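Argininosuccinate lyase (Chelativorans sp., PDB 6RXA) is a C-N lyase (EDDS lyase) of the aspartase/fumarase superfamily that probably also splits argininosuccinate into fumarate and L-arginine. Local coordinates at residues 9-22 with 274-287. The protein carries 2 engineered substitutions. Numbering follows the deposited sequence.
Sequences TRIGRATGAKAPEF and ASFAGTSSIMPQKK. With FMT (formic acid), chain B; FMT (formic acid), chain C.
Lys18 and Ala14 bring the two irregular segments closest: Lys18 CA lies 4.7 Å from Ser275 CA, and Ala14 CA 5.0 Å from Gly278 CA. A backbone bond joins them where helix 20-31 is about to begin: the N-cap residue Ala19 gives its N-H to Ser275 O on a lone pair, 2.9 Å and nearly straight (172°). One water links Thr9 O to Thr279 N; a second takes the N-H of Arg13 and donates to Pro284 O and Thr279 OG1. Arg10 folds back at chi2 (-52°) and chi3 (-65°), which brings its guanidinium between the segments. Arg10 NH1 bonds Ala277 O (2.7 Å) and Arg10 NH2 bonds Ala274 O, while NE and NH2 also hold Gly16 O and Thr15 O of its own segment. Ala14 CB lies over the centre of one guanidinium face and Lys18 N toward the rim of the other, so the group is sandwiched and its rotation fixed. A leucine here would probably deprive Ala277, Thr15 and Gly16 O of their side-chain donor, leave Ala274 O with Ala277 N, and untie residues 10-16 from this side-chain link. Residues 279-288, TSSIMPQKKN, match the superfamily signature GSSxMPxKxN, Thr279 replacing its glycine; active sites here assemble from three subunits. Ser280 OG bonds a formate O1 (2.6 Å), and Ser281, a succinate and fumarate ligand in other structures of this protein, hydrogen-bonds through OG to His107 of a third subunit. Alongside this loop, Thr279 CG2 packs on Ile11 CG1 (3.8 Å) and on Ala14 CB. Arg13 NH1 bonds Gln285 O (2.8 Å) at the guanidinium edge, and Lys287 CB covers one face of that group; Lys287 NZ turns off to Glu271. At the far end, Ala19 CB sits 3.7 Å from the centroid of the Phe276 ring, a CH-pi contact over the face, with Phe22 CB beside Phe276 CD1.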
# COMPACT_ATOMS: atom_id res chain seq x y z
N THR A 9 31.18 2.64 16.98
CA THR A 9 30.67 1.38 16.46
C THR A 9 31.76 0.51 15.86
O THR A 9 31.50 -0.67 15.58
CB THR A 9 29.57 1.60 15.41
OG1 THR A 9 30.15 2.10 14.19
CG2 THR A 9 28.49 2.53 15.90
N ARG A 10 32.98 1.04 15.66
CA ARG A 10 34.07 0.29 15.04
C ARG A 10 34.91 -0.38 16.13
O ARG A 10 36.00 0.05 16.50
CB ARG A 10 34.90 1.20 14.15
CG ARG A 10 34.09 1.98 13.13
CD ARG A 10 33.17 1.11 12.30
NE ARG A 10 33.89 0.18 11.45
CZ ARG A 10 33.31 -0.70 10.63
NH1 ARG A 10 31.99 -0.78 10.58
NH2 ARG A 10 34.05 -1.51 9.89
N ILE A 11 34.33 -1.45 16.67
CA ILE A 11 34.94 -2.25 17.72
C ILE A 11 34.96 -3.69 17.25
O ILE A 11 34.20 -4.09 16.36
CB ILE A 11 34.15 -2.14 19.04
CG1 ILE A 11 32.72 -2.64 18.87
CG2 ILE A 11 34.17 -0.71 19.54
CD1 ILE A 11 31.88 -2.61 20.16
N GLY A 12 35.83 -4.49 17.87
CA GLY A 12 35.87 -5.92 17.58
C GLY A 12 36.04 -6.20 16.10
O GLY A 12 36.94 -5.65 15.44
N ARG A 13 35.17 -7.05 15.54
CA ARG A 13 35.27 -7.42 14.14
C ARG A 13 34.89 -6.31 13.17
O ARG A 13 35.07 -6.48 11.96
CB ARG A 13 34.40 -8.65 13.86
CG ARG A 13 34.82 -9.88 14.66
CD ARG A 13 34.17 -11.14 14.13
NE ARG A 13 34.62 -11.45 12.78
CZ ARG A 13 34.05 -12.35 11.99
NH1 ARG A 13 33.00 -13.04 12.41
NH2 ARG A 13 34.54 -12.56 10.77
N ALA A 14 34.38 -5.17 13.65
CA ALA A 14 34.10 -4.03 12.79
C ALA A 14 35.37 -3.18 12.74
O ALA A 14 35.50 -2.16 13.42
CB ALA A 14 32.91 -3.23 13.31
N THR A 15 36.31 -3.63 11.92
CA THR A 15 37.62 -3.02 11.86
C THR A 15 37.63 -1.88 10.86
O THR A 15 36.86 -1.84 9.89
CB THR A 15 38.66 -4.06 11.46
OG1 THR A 15 38.32 -4.62 10.18
CG2 THR A 15 38.74 -5.17 12.50
N GLY A 16 38.56 -0.96 11.08
CA GLY A 16 38.65 0.21 10.25
C GLY A 16 37.43 1.09 10.38
O GLY A 16 36.61 0.97 11.30
N ALA A 17 37.33 2.04 9.46
CA ALA A 17 36.22 2.97 9.42
C ALA A 17 35.09 2.41 8.57
O ALA A 17 35.30 1.57 7.70
CB ALA A 17 36.66 4.30 8.80
N LYS A 18 33.89 2.91 8.80
CA LYS A 18 32.82 2.66 7.83
C LYS A 18 33.24 3.22 6.48
O LYS A 18 33.82 4.30 6.38
CB LYS A 18 31.53 3.37 8.24
CG LYS A 18 30.89 2.96 9.55
CD LYS A 18 29.42 3.41 9.55
CE LYS A 18 28.80 3.48 10.93
NZ LYS A 18 29.29 4.69 11.66
N ALA A 19 32.93 2.48 5.42
CA ALA A 19 33.02 3.06 4.10
C ALA A 19 32.15 4.32 4.05
O ALA A 19 31.09 4.37 4.68
CB ALA A 19 32.50 2.07 3.05
N PRO A 20 32.53 5.31 3.25
CA PRO A 20 31.68 6.51 3.17
C PRO A 20 30.28 6.20 2.70
O PRO A 20 29.31 6.78 3.21
CB PRO A 20 32.42 7.41 2.17
CG PRO A 20 33.83 6.89 2.14
CD PRO A 20 33.77 5.43 2.46
N GLU A 21 30.13 5.26 1.76
CA GLU A 21 28.80 4.91 1.27
C GLU A 21 27.96 4.26 2.36
O GLU A 21 26.73 4.44 2.40
CB GLU A 21 28.93 3.97 0.08
CG GLU A 21 29.76 4.50 -1.07
CD GLU A 21 31.21 4.04 -1.02
OE1 GLU A 21 31.76 3.84 0.09
OE2 GLU A 21 31.80 3.90 -2.11
N PHE A 22 28.60 3.50 3.25
CA PHE A 22 27.92 2.89 4.38
C PHE A 22 27.50 3.96 5.37
O PHE A 22 26.36 3.97 5.84
CB PHE A 22 28.88 1.87 4.99
CG PHE A 22 28.33 1.06 6.14
CD1 PHE A 22 26.97 0.82 6.30
CD2 PHE A 22 29.21 0.52 7.08
CE1 PHE A 22 26.51 0.05 7.38
CE2 PHE A 22 28.75 -0.23 8.15
CZ PHE A 22 27.40 -0.47 8.29
N ALA A 274 35.07 -5.46 5.30
CA ALA A 274 34.93 -4.96 6.66
C ALA A 274 34.29 -3.58 6.72
O ALA A 274 33.54 -3.27 7.65
CB ALA A 274 36.31 -4.87 7.33
N SER A 275 34.56 -2.74 5.72
CA SER A 275 34.05 -1.37 5.70
C SER A 275 32.56 -1.30 5.42
O SER A 275 31.98 -0.21 5.50
CB SER A 275 34.81 -0.54 4.66
OG SER A 275 34.56 -0.97 3.33
N PHE A 276 31.91 -2.42 5.11
CA PHE A 276 30.48 -2.47 4.87
C PHE A 276 29.76 -3.36 5.88
O PHE A 276 28.57 -3.65 5.70
CB PHE A 276 30.18 -2.91 3.43
CG PHE A 276 30.42 -1.81 2.44
CD1 PHE A 276 29.48 -0.82 2.26
CD2 PHE A 276 31.61 -1.73 1.75
CE1 PHE A 276 29.71 0.22 1.39
CE2 PHE A 276 31.84 -0.68 0.88
CZ PHE A 276 30.89 0.29 0.70
N ALA A 277 30.42 -3.73 6.97
CA ALA A 277 29.83 -4.55 8.01
C ALA A 277 30.00 -3.88 9.35
O ALA A 277 30.91 -3.07 9.56
CB ALA A 277 30.50 -5.93 8.06
N GLY A 278 29.11 -4.23 10.28
CA GLY A 278 29.24 -3.80 11.66
C GLY A 278 29.37 -4.98 12.59
O GLY A 278 29.63 -6.10 12.15
N THR A 279 29.20 -4.75 13.89
CA THR A 279 29.23 -5.85 14.85
C THR A 279 28.14 -5.60 15.89
O THR A 279 27.31 -4.71 15.73
CB THR A 279 30.63 -6.04 15.44
OG1 THR A 279 30.69 -7.26 16.17
CG2 THR A 279 31.00 -4.87 16.35
N SER A 280 28.18 -6.39 16.96
CA SER A 280 27.21 -6.32 18.04
C SER A 280 27.84 -5.77 19.31
O SER A 280 29.01 -6.04 19.60
CB SER A 280 26.69 -7.73 18.35
OG SER A 280 26.04 -7.81 19.60
N SER A 281 27.03 -5.02 20.07
CA SER A 281 27.48 -4.49 21.36
C SER A 281 27.67 -5.58 22.41
O SER A 281 28.31 -5.33 23.44
CB SER A 281 26.48 -3.45 21.89
OG SER A 281 25.20 -4.02 22.13
N ILE A 282 27.14 -6.78 22.17
CA ILE A 282 27.18 -7.88 23.13
C ILE A 282 27.89 -9.11 22.59
O ILE A 282 28.66 -9.75 23.31
CB ILE A 282 25.75 -8.23 23.63
CG1 ILE A 282 25.74 -9.53 24.43
CG2 ILE A 282 24.75 -8.33 22.47
CD1 ILE A 282 24.41 -9.77 25.14
N MET A 283 27.63 -9.49 21.33
CA MET A 283 28.14 -10.74 20.76
C MET A 283 29.41 -10.49 19.97
O MET A 283 29.34 -9.98 18.84
CB MET A 283 27.06 -11.34 19.85
CG MET A 283 25.81 -11.82 20.58
SD MET A 283 24.45 -12.30 19.51
CE MET A 283 23.93 -10.73 18.84
N PRO A 284 30.59 -10.83 20.49
CA PRO A 284 31.83 -10.41 19.80
C PRO A 284 32.08 -11.11 18.49
O PRO A 284 32.91 -10.62 17.70
CB PRO A 284 32.94 -10.71 20.82
CG PRO A 284 32.22 -10.93 22.13
CD PRO A 284 30.87 -11.50 21.77
N GLN A 285 31.43 -12.24 18.22
CA GLN A 285 31.65 -12.94 16.97
C GLN A 285 30.97 -12.27 15.77
O GLN A 285 31.28 -12.64 14.64
CB GLN A 285 31.18 -14.41 17.06
CG GLN A 285 29.70 -14.67 16.82
CD GLN A 285 28.81 -14.39 18.00
OE1 GLN A 285 29.26 -13.96 19.06
NE2 GLN A 285 27.51 -14.64 17.82
N LYS A 286 30.08 -11.30 15.98
CA LYS A 286 29.24 -10.85 14.88
C LYS A 286 30.02 -10.03 13.85
O LYS A 286 30.72 -9.07 14.19
CB LYS A 286 28.05 -10.04 15.37
CG LYS A 286 26.91 -10.82 15.98
CD LYS A 286 26.38 -11.87 15.02
CE LYS A 286 24.88 -12.09 15.20
NZ LYS A 286 24.11 -10.95 14.67
N LYS A 287 29.85 -10.38 12.58
CA LYS A 287 30.18 -9.51 11.46
C LYS A 287 28.84 -9.29 10.76
O LYS A 287 28.41 -10.14 9.97
CB LYS A 287 31.23 -10.13 10.56
CG LYS A 287 31.60 -9.21 9.41
CD LYS A 287 32.79 -9.70 8.63
CE LYS A 287 32.98 -8.86 7.38
NZ LYS A 287 34.36 -8.98 6.79
C FMT B . 23.46 -5.78 19.44
O1 FMT B . 23.70 -6.83 20.02
O2 FMT B . 24.31 -5.24 18.74
C FMT C . 23.12 -8.13 16.76
O1 FMT C . 24.11 -8.70 16.27
O2 FMT C . 22.01 -8.67 16.86
O HOH W 1 29.27 -1.90 14.38
O HOH W 2 33.15 -7.90 17.33